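Side-chain contacts in uncharacterized protein YUAB (Bacillus subtilis, PDB 4BHU), which self-assembles into a stable, mechanically resistant layer on the surface of biofilms and makes them hydrophobic: residues S23-T28 against Y102-E107; F48-K53 against N59-T64; T72-L77 against E107-S112. The protein carries 1 engineered substitution. All coordinates share one frame; numbering follows the deposited sequence.

Contact 1: residues S23-T28 against Y102-E107; sequences SDIELT and YTFRAE
Ile25 makes the first touch, and it is a light one. Its branch methyl CG2 lies 4.4 Å from CZ, the far end of the Phe104 ring, and approaches obliquely. Leu27 then carries most of the contact. Its CD2 methyl sits over one face of the Phe104 ring, 3.8 Å from the centroid. It is 19° off the ring normal, so this is a CH-pi contact. The methyl is displaced toward the rim, on the CG side. The other methyl, Leu27 CD1, packs close to Phe104 CD2 at 3.4 Å. Together the methyls lie along the CG-CD2-CE2 side of the ring, and the two side chains cross at about a right angle. Phe104 has CG anti to its carbonyl carbon (chi1 -63°), which turns a ring face to the Leu27 methyls. Phe48 also meets this ring, with the planes about 55° apart. Ala10, Phe42 and Leu44 also pack on Leu27. Strands 22-30 and 100-109 belong to different sheets, and this apolar packing between the sheets is typical of the core of an immunoglobulin-like beta sandwich.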
loop_
_atom_site.group_PDB
_atom_site.type_symbol
_atom_site.label_atom_id
_atom_site.label_comp_id
_atom_site.label_asym_id
_atom_site.label_seq_id
_atom_site.Cartn_x
_atom_site.Cartn_y
_atom_site.Cartn_z
ATOM N N SER I 23 50.735 -14.974 -9.213
ATOM C CA SER I 23 50.199 -15.008 -7.855
ATOM C C SER I 23 48.771 -14.455 -7.851
ATOM O O SER I 23 48.167 -14.283 -8.912
ATOM C CB SER I 23 51.102 -14.205 -6.913
ATOM O OG SER I 23 50.783 -14.445 -5.546
ATOM N N ASP I 24 48.234 -14.208 -6.658
ATOM C CA ASP I 24 46.889 -13.664 -6.503
ATOM C C ASP I 24 46.935 -12.530 -5.507
ATOM O O ASP I 24 47.738 -12.552 -4.557
ATOM C CB ASP I 24 45.899 -14.707 -5.970
ATOM C CG ASP I 24 45.917 -16.005 -6.753
ATOM O OD1 ASP I 24 45.619 -16.004 -7.967
ATOM O OD2 ASP I 24 46.192 -17.046 -6.127
ATOM N N ILE I 25 46.067 -11.540 -5.721
ATOM C CA ILE I 25 45.959 -10.415 -4.820
ATOM C C ILE I 25 44.503 -10.276 -4.357
ATOM O O ILE I 25 43.560 -10.557 -5.116
ATOM C CB ILE I 25 46.447 -9.096 -5.475
ATOM C CG1 ILE I 25 47.802 -9.304 -6.161
ATOM C CG2 ILE I 25 46.548 -7.967 -4.439
ATOM C CD1 ILE I 25 47.692 -9.861 -7.592
ATOM N N GLU I 26 44.335 -9.868 -3.102
ATOM C CA GLU I 26 43.007 -9.597 -2.558
ATOM C C GLU I 26 42.924 -8.188 -2.053
ATOM O O GLU I 26 43.707 -7.771 -1.184
ATOM C CB GLU I 26 42.652 -10.569 -1.422
ATOM C CG GLU I 26 42.201 -11.924 -1.924
ATOM C CD GLU I 26 41.600 -12.819 -0.830
ATOM O OE1 GLU I 26 41.421 -12.349 0.319
ATOM O OE2 GLU I 26 41.320 -13.998 -1.148
ATOM N N LEU I 27 41.957 -7.451 -2.590
ATOM C CA LEU I 27 41.630 -6.146 -2.057
ATOM C C LEU I 27 40.264 -6.224 -1.379
ATOM O O LEU I 27 39.250 -6.570 -2.015
ATOM C CB LEU I 27 41.627 -5.100 -3.163
ATOM C CG LEU I 27 42.867 -5.180 -4.060
ATOM C CD1 LEU I 27 42.691 -4.252 -5.229
ATOM C CD2 LEU I 27 44.119 -4.833 -3.273
ATOM N N THR I 28 40.250 -5.916 -0.085
ATOM C CA THR I 28 39.026 -6.010 0.713
ATOM C C THR I 28 38.674 -4.680 1.348
ATOM O O THR I 28 39.351 -4.218 2.262
ATOM C CB THR I 28 39.158 -7.063 1.805
ATOM O OG1 THR I 28 39.484 -8.322 1.207
ATOM C CG2 THR I 28 37.841 -7.188 2.583
ATOM N N TYR I 102 53.479 -1.091 -3.911
ATOM C CA TYR I 102 52.352 -0.715 -4.763
ATOM C C TYR I 102 51.121 -0.417 -3.912
ATOM O O TYR I 102 50.721 -1.243 -3.074
ATOM C CB TYR I 102 52.039 -1.851 -5.729
ATOM C CG TYR I 102 53.110 -2.053 -6.772
ATOM C CD1 TYR I 102 54.271 -2.758 -6.476
ATOM C CD2 TYR I 102 52.964 -1.526 -8.059
ATOM C CE1 TYR I 102 55.254 -2.948 -7.433
ATOM C CE2 TYR I 102 53.929 -1.716 -9.020
ATOM C CZ TYR I 102 55.078 -2.418 -8.705
ATOM O OH TYR I 102 56.043 -2.600 -9.675
ATOM N N THR I 103 50.535 0.755 -4.140
ATOM C CA THR I 103 49.415 1.236 -3.346
ATOM C C THR I 103 48.087 1.162 -4.100
ATOM O O THR I 103 47.962 1.633 -5.238
ATOM C CB THR I 103 49.633 2.694 -2.892
ATOM O OG1 THR I 103 50.880 2.807 -2.191
ATOM C CG2 THR I 103 48.484 3.151 -1.981
ATOM N N PHE I 104 47.105 0.564 -3.433
ATOM C CA PHE I 104 45.754 0.423 -3.946
ATOM C C PHE I 104 44.840 1.365 -3.176
ATOM O O PHE I 104 45.055 1.622 -1.988
ATOM C CB PHE I 104 45.258 -1.008 -3.755
ATOM C CG PHE I 104 46.055 -2.029 -4.505
ATOM C CD1 PHE I 104 47.259 -2.486 -4.005
ATOM C CD2 PHE I 104 45.611 -2.521 -5.721
ATOM C CE1 PHE I 104 47.996 -3.426 -4.695
ATOM C CE2 PHE I 104 46.346 -3.466 -6.421
ATOM C CZ PHE I 104 47.542 -3.916 -5.905
ATOM N N ARG I 105 43.819 1.860 -3.868
ATOM C CA ARG I 105 42.872 2.818 -3.313
ATOM C C ARG I 105 41.459 2.295 -3.546
ATOM O O ARG I 105 41.188 1.551 -4.492
ATOM C CB ARG I 105 43.049 4.198 -3.957
ATOM C CG ARG I 105 44.421 4.803 -3.691
ATOM C CD ARG I 105 44.746 6.009 -4.570
ATOM N NE ARG I 105 46.055 6.570 -4.228
ATOM C CZ ARG I 105 47.220 6.090 -4.665
ATOM N NH1 ARG I 105 47.261 5.036 -5.469
ATOM N NH2 ARG I 105 48.356 6.662 -4.293
ATOM N N ALA I 106 40.557 2.668 -2.658
ATOM C CA ALA I 106 39.171 2.263 -2.802
ATOM C C ALA I 106 38.340 3.266 -2.038
ATOM O O ALA I 106 38.728 3.714 -0.958
ATOM C CB ALA I 106 38.953 0.844 -2.262
ATOM N N GLU I 107 37.225 3.660 -2.630
ATOM C CA GLU I 107 36.326 4.588 -1.980
ATOM C C GLU I 107 34.904 4.379 -2.464
ATOM O O GLU I 107 34.660 3.853 -3.562
ATOM C CB GLU I 107 36.748 6.022 -2.274
ATOM C CG GLU I 107 36.792 6.359 -3.754
ATOM C CD GLU I 107 37.269 7.782 -4.008
ATOM O OE1 GLU I 107 37.638 8.454 -3.024
ATOM O OE2 GLU I 107 37.273 8.228 -5.177
#

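Contact 2: residues F48-K53 against N59-T64; sequences FTANTK and NALRTT
Thr52 turns its methyl, not its hydroxyl, to a backbone carbonyl: CG2 lies 3.3 Å from Leu61 O. The CA of Thr52 also approaches this oxygen, Leu61 O, at 3.5 Å, in a CA-H...O contact. It is well bent, with 125° at the hydrogen. CA, CB and CG2 of Thr52 all lie round this one oxygen. The torsion explains the choice. With chi1 at 57°, OG1 stands between the backbone N and the carbonyl carbon, and CG2 swings over Leu61. The same methyl, Thr52 CG2, reaches OG1 of Thr63, 3.9 Å away. The loop 48-53 leads into a small antiparallel beta-hairpin of strands 55-56 and 59-60, and residues 61-64 lead out of it. The contact therefore brings together the entry and exit of the hairpin. The touching parts, residues 50-52 and 60-63, run about 100° apart. On the inner side, Leu61 extends CD1 to Ala50 CB, at 3.9 Å, and beside the backbone oxygen of Asn51. Val73 and Leu89 also pack on Leu61, so this end of the contact is buried. At the outer end, Ala60 CB rests 3.5 Å from Thr52 O. Asn51 forms an Asx turn: its OD1 accepts from Lys53 N at 2.8 Å. Asp54 has a part on both sides. Its OD2 accepts a hydrogen bond from the backbone N of Asn51, and its backbone is hydrogen-bonded to Leu61.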
loop_
_atom_site.group_PDB
_atom_site.type_symbol
_atom_site.label_atom_id
_atom_site.label_comp_id
_atom_site.label_asym_id
_atom_site.label_seq_id
_atom_site.Cartn_x
_atom_site.Cartn_y
_atom_site.Cartn_z
ATOM N N PHE I 48 49.238 -3.407 -12.100
ATOM C CA PHE I 48 48.083 -4.278 -11.873
ATOM C C PHE I 48 46.879 -3.881 -12.715
ATOM O O PHE I 48 46.642 -2.692 -12.964
ATOM C CB PHE I 48 47.708 -4.281 -10.389
ATOM C CG PHE I 48 48.765 -4.871 -9.519
ATOM C CD1 PHE I 48 48.782 -6.223 -9.256
ATOM C CD2 PHE I 48 49.763 -4.077 -8.984
ATOM C CE1 PHE I 48 49.768 -6.768 -8.465
ATOM C CE2 PHE I 48 50.749 -4.620 -8.194
ATOM C CZ PHE I 48 50.747 -5.969 -7.937
ATOM N N THR I 49 46.124 -4.879 -13.156
ATOM C CA THR I 49 44.922 -4.631 -13.941
ATOM C C THR I 49 43.893 -5.679 -13.630
ATOM O O THR I 49 44.237 -6.787 -13.217
ATOM C CB THR I 49 45.186 -4.728 -15.464
ATOM O OG1 THR I 49 45.728 -6.018 -15.753
ATOM C CG2 THR I 49 46.156 -3.646 -15.933
ATOM N N ALA I 50 42.626 -5.339 -13.871
ATOM C CA ALA I 50 41.526 -6.265 -13.653
ATOM C C ALA I 50 40.946 -6.646 -14.987
ATOM O O ALA I 50 40.984 -5.857 -15.940
ATOM C CB ALA I 50 40.429 -5.630 -12.744
ATOM N N ASN I 51 40.393 -7.854 -15.040
ATOM C CA ASN I 51 39.664 -8.329 -16.203
ATOM C C ASN I 51 38.501 -9.173 -15.713
ATOM O O ASN I 51 38.316 -9.331 -14.502
ATOM C CB ASN I 51 40.583 -9.116 -17.149
ATOM C CG ASN I 51 41.179 -10.357 -16.508
ATOM O OD1 ASN I 51 40.493 -11.131 -15.838
ATOM N ND2 ASN I 51 42.472 -10.560 -16.729
ATOM N N THR I 52 37.719 -9.706 -16.645
ATOM C CA THR I 52 36.474 -10.398 -16.318
ATOM C C THR I 52 36.672 -11.789 -15.724
ATOM O O THR I 52 35.693 -12.472 -15.445
ATOM C CB THR I 52 35.582 -10.521 -17.555
ATOM O OG1 THR I 52 36.307 -11.194 -18.589
ATOM C CG2 THR I 52 35.172 -9.146 -18.048
ATOM N N LYS I 53 37.927 -12.214 -15.550
ATOM C CA LYS I 53 38.219 -13.449 -14.811
ATOM C C LYS I 53 38.394 -13.121 -13.330
ATOM O O LYS I 53 38.400 -14.003 -12.481
ATOM C CB LYS I 53 39.478 -14.161 -15.344
ATOM C CG LYS I 53 39.293 -14.915 -16.672
ATOM C CD LYS I 53 40.646 -15.382 -17.279
ATOM C CE LYS I 53 41.260 -16.589 -16.534
ATOM N NZ LYS I 53 42.597 -17.034 -17.074
ATOM N N ASN I 59 31.536 -12.818 -7.606
ATOM C CA ASN I 59 30.953 -12.659 -8.939
ATOM C C ASN I 59 32.005 -12.125 -9.932
ATOM O O ASN I 59 32.766 -11.217 -9.605
ATOM C CB ASN I 59 29.749 -11.694 -8.893
ATOM C CG ASN I 59 28.638 -12.150 -7.920
ATOM O OD1 ASN I 59 28.064 -11.342 -7.190
ATOM N ND2 ASN I 59 28.339 -13.429 -7.922
ATOM N N ALA I 60 32.048 -12.674 -11.140
ATOM C CA ALA I 60 32.996 -12.190 -12.145
ATOM C C ALA I 60 32.705 -10.726 -12.488
ATOM O O ALA I 60 31.549 -10.319 -12.559
ATOM C CB ALA I 60 32.912 -13.044 -13.405
ATOM N N LEU I 61 33.751 -9.936 -12.705
ATOM C CA LEU I 61 33.556 -8.565 -13.120
ATOM C C LEU I 61 32.961 -8.527 -14.515
ATOM O O LEU I 61 33.256 -9.377 -15.353
ATOM C CB LEU I 61 34.875 -7.795 -13.114
ATOM C CG LEU I 61 35.606 -7.740 -11.776
ATOM C CD1 LEU I 61 36.888 -6.959 -11.950
ATOM C CD2 LEU I 61 34.719 -7.123 -10.690
ATOM N N ARG I 62 32.138 -7.512 -14.761
ATOM C CA ARG I 62 31.555 -7.289 -16.072
ATOM C C ARG I 62 32.386 -6.230 -16.770
ATOM O O ARG I 62 33.031 -5.392 -16.126
ATOM C CB ARG I 62 30.106 -6.807 -15.940
ATOM C CG ARG I 62 29.248 -7.627 -14.984
ATOM C CD ARG I 62 28.627 -8.814 -15.682
ATOM N NE ARG I 62 27.264 -8.519 -16.127
ATOM C CZ ARG I 62 26.153 -8.891 -15.488
ATOM N NH1 ARG I 62 26.213 -9.593 -14.357
ATOM N NH2 ARG I 62 24.967 -8.560 -15.986
ATOM N N THR I 63 32.364 -6.255 -18.097
ATOM C CA THR I 63 33.179 -5.345 -18.883
ATOM C C THR I 63 32.903 -3.874 -18.535
ATOM O O THR I 63 33.827 -3.066 -18.451
ATOM C CB THR I 63 32.972 -5.590 -20.402
ATOM O OG1 THR I 63 33.256 -6.961 -20.708
ATOM C CG2 THR I 63 33.908 -4.707 -21.221
ATOM N N THR I 64 31.637 -3.527 -18.315
ATOM C CA THR I 64 31.267 -2.143 -18.006
ATOM C C THR I 64 31.776 -1.719 -16.635
ATOM O O THR I 64 31.765 -0.544 -16.294
ATOM C CB THR I 64 29.746 -1.963 -18.005
ATOM O OG1 THR I 64 29.173 -2.880 -17.064
ATOM C CG2 THR I 64 29.178 -2.229 -19.385
#

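Contact 3: residues T72-L77 against E107-S112; sequences TVRVPL and ENKSLS
Arg74 and Lys109 meet at their charged ends, and the path of Arg74 explains how. Its CB is still far off, 7.9 Å from Lys109 NZ. CG leads on to CD, and Arg74 CD is 5.9 Å from Lys109 NZ. The Arg74 side chain also packs on Val39 and Leu67. The chain then bends at chi3 (-120°). NE finds the main partner of the residue: it forms a salt bridge with Glu41 OE1. Beyond CZ, Arg74 NH2 makes the contact with Lys109, at 4.0 Å from NZ. The ammonium group comes to the guanidinium obliquely. Lys109 NZ has a long, weak ion pair with the same Glu41 oxygen. The two cations are gathered round one carboxylate, which probably offsets their charges.

A second touch is made by Leu77. Its CD2 lies 4.0 Å from CG of Asn108 and rests against the amide, the two side chains crossing at a slant. Asn108 has CG anti to its backbone N (chi1 179°), which carries the amide out to this methyl. Leu77 packs further on Met40 and Phe87.

No hydrogen bond joins the segments, because strand 39-43 runs between them. The contact reaches across that strand, between second-neighbour strands of the antiparallel sheet. It lies at the end of the immunoglobulin-like sandwich where, in this family, leucine-rich loops form the hydrophobic cap.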
loop_
_atom_site.group_PDB
_atom_site.type_symbol
_atom_site.label_atom_id
_atom_site.label_comp_id
_atom_site.label_asym_id
_atom_site.label_seq_id
_atom_site.Cartn_x
_atom_site.Cartn_y
_atom_site.Cartn_z
ATOM N N THR I 72 40.739 0.635 -13.077
ATOM C CA THR I 72 39.600 1.101 -12.274
ATOM C C THR I 72 38.477 0.089 -12.309
ATOM O O THR I 72 38.055 -0.358 -13.373
ATOM C CB THR I 72 39.079 2.473 -12.785
ATOM O OG1 THR I 72 40.070 3.473 -12.524
ATOM C CG2 THR I 72 37.773 2.885 -12.065
ATOM N N VAL I 73 37.975 -0.266 -11.137
ATOM C CA VAL I 73 36.834 -1.165 -11.053
ATOM C C VAL I 73 35.729 -0.419 -10.325
ATOM O O VAL I 73 35.921 0.039 -9.197
ATOM C CB VAL I 73 37.192 -2.474 -10.325
ATOM C CG1 VAL I 73 35.970 -3.361 -10.224
ATOM C CG2 VAL I 73 38.328 -3.208 -11.065
ATOM N N ARG I 74 34.588 -0.300 -10.997
ATOM C CA ARG I 74 33.471 0.535 -10.563
ATOM C C ARG I 74 32.180 -0.273 -10.502
ATOM O O ARG I 74 31.770 -0.887 -11.501
ATOM C CB ARG I 74 33.274 1.632 -11.582
ATOM C CG ARG I 74 33.161 3.003 -11.029
ATOM C CD ARG I 74 33.221 3.984 -12.178
ATOM N NE ARG I 74 34.339 4.903 -12.036
ATOM C CZ ARG I 74 34.638 5.842 -12.919
ATOM N NH1 ARG I 74 33.899 5.973 -14.010
ATOM N NH2 ARG I 74 35.675 6.645 -12.716
ATOM N N VAL I 75 31.543 -0.264 -9.333
ATOM C CA VAL I 75 30.266 -0.939 -9.140
ATOM C C VAL I 75 29.261 0.007 -8.507
ATOM O O VAL I 75 29.328 0.276 -7.298
ATOM C CB VAL I 75 30.409 -2.157 -8.252
ATOM C CG1 VAL I 75 29.082 -2.898 -8.192
ATOM C CG2 VAL I 75 31.505 -3.080 -8.795
ATOM N N PRO I 76 28.367 0.556 -9.334
ATOM C CA PRO I 76 27.337 1.437 -8.806
ATOM C C PRO I 76 26.466 0.604 -7.881
ATOM O O PRO I 76 26.181 -0.571 -8.170
ATOM C CB PRO I 76 26.593 1.907 -10.070
ATOM C CG PRO I 76 27.614 1.778 -11.174
ATOM C CD PRO I 76 28.343 0.517 -10.815
ATOM N N LEU I 77 26.105 1.203 -6.749
ATOM C CA LEU I 77 25.496 0.473 -5.652
ATOM C C LEU I 77 23.978 0.374 -5.863
ATOM O O LEU I 77 23.202 1.182 -5.345
ATOM C CB LEU I 77 25.841 1.142 -4.303
ATOM C CG LEU I 77 26.922 0.616 -3.347
ATOM C CD1 LEU I 77 27.795 -0.546 -3.837
ATOM C CD2 LEU I 77 27.794 1.770 -2.862
ATOM N N GLU I 107 37.225 3.660 -2.630
ATOM C CA GLU I 107 36.326 4.588 -1.980
ATOM C C GLU I 107 34.904 4.379 -2.464
ATOM O O GLU I 107 34.660 3.853 -3.562
ATOM C CB GLU I 107 36.748 6.022 -2.274
ATOM C CG GLU I 107 36.792 6.359 -3.754
ATOM C CD GLU I 107 37.269 7.782 -4.008
ATOM O OE1 GLU I 107 37.638 8.454 -3.024
ATOM O OE2 GLU I 107 37.273 8.228 -5.177
ATOM N N ASN I 108 33.968 4.814 -1.634
ATOM C CA ASN I 108 32.580 4.855 -2.030
ATOM C C ASN I 108 32.260 6.253 -2.517
ATOM O O ASN I 108 32.081 7.162 -1.709
ATOM C CB ASN I 108 31.678 4.459 -0.857
ATOM C CG ASN I 108 30.197 4.519 -1.213
ATOM O OD1 ASN I 108 29.820 4.791 -2.366
ATOM N ND2 ASN I 108 29.355 4.286 -0.226
ATOM N N LYS I 109 32.217 6.435 -3.835
ATOM C CA LYS I 109 31.888 7.740 -4.401
ATOM C C LYS I 109 30.417 8.046 -4.147
ATOM O O LYS I 109 29.542 7.318 -4.618
ATOM C CB LYS I 109 32.149 7.772 -5.912
ATOM C CG LYS I 109 33.610 7.895 -6.334
ATOM C CD LYS I 109 33.754 7.922 -7.868
ATOM C CE LYS I 109 34.197 9.293 -8.400
ATOM N NZ LYS I 109 34.637 9.245 -9.844
ATOM N N SER I 110 30.153 9.119 -3.406
ATOM C CA SER I 110 28.788 9.555 -3.114
ATOM C C SER I 110 28.626 11.057 -3.352
ATOM O O SER I 110 29.613 11.799 -3.431
ATOM C CB SER I 110 28.422 9.274 -1.655
ATOM O OG SER I 110 28.571 7.903 -1.320
ATOM N N LEU I 111 27.372 11.491 -3.452
ATOM C CA LEU I 111 27.039 12.915 -3.454
ATOM C C LEU I 111 26.656 13.369 -2.041
ATOM O O LEU I 111 25.548 13.861 -1.807
ATOM C CB LEU I 111 25.890 13.202 -4.425
ATOM C CG LEU I 111 26.253 13.329 -5.910
ATOM C CD1 LEU I 111 26.757 12.019 -6.494
ATOM C CD2 LEU I 111 25.053 13.838 -6.697
ATOM N N SER I 112 27.576 13.192 -1.098
ATOM C CA SER I 112 27.352 13.611 0.280
ATOM C C SER I 112 28.247 14.805 0.605
ATOM O O SER I 112 29.372 14.897 0.112
ATOM C CB SER I 112 27.652 12.460 1.240
ATOM O OG SER I 112 29.018 12.086 1.164
#

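Contact 1 is core. Contacts 2 and 3 are only partly buried and lie nearer the surface. Contacts 1 and 3 both draw on strand 100-109, but use it differently: one links the two sheets face to face, the other reaches across the strand 39-43 that lies between, within one sheet. Their chemistry follows: purely apolar packing inside, charged ends and an amide outside. Contact 2 is local and joins loop to loop beside a hairpin, largely through methyls and carbonyls. It still reaches both others. Phe48 packs on Ile25, Tyr102 and Phe104 of contact 1, and Ala50 and Leu61 pack on Val73, in the 72-77 segment of contact 3.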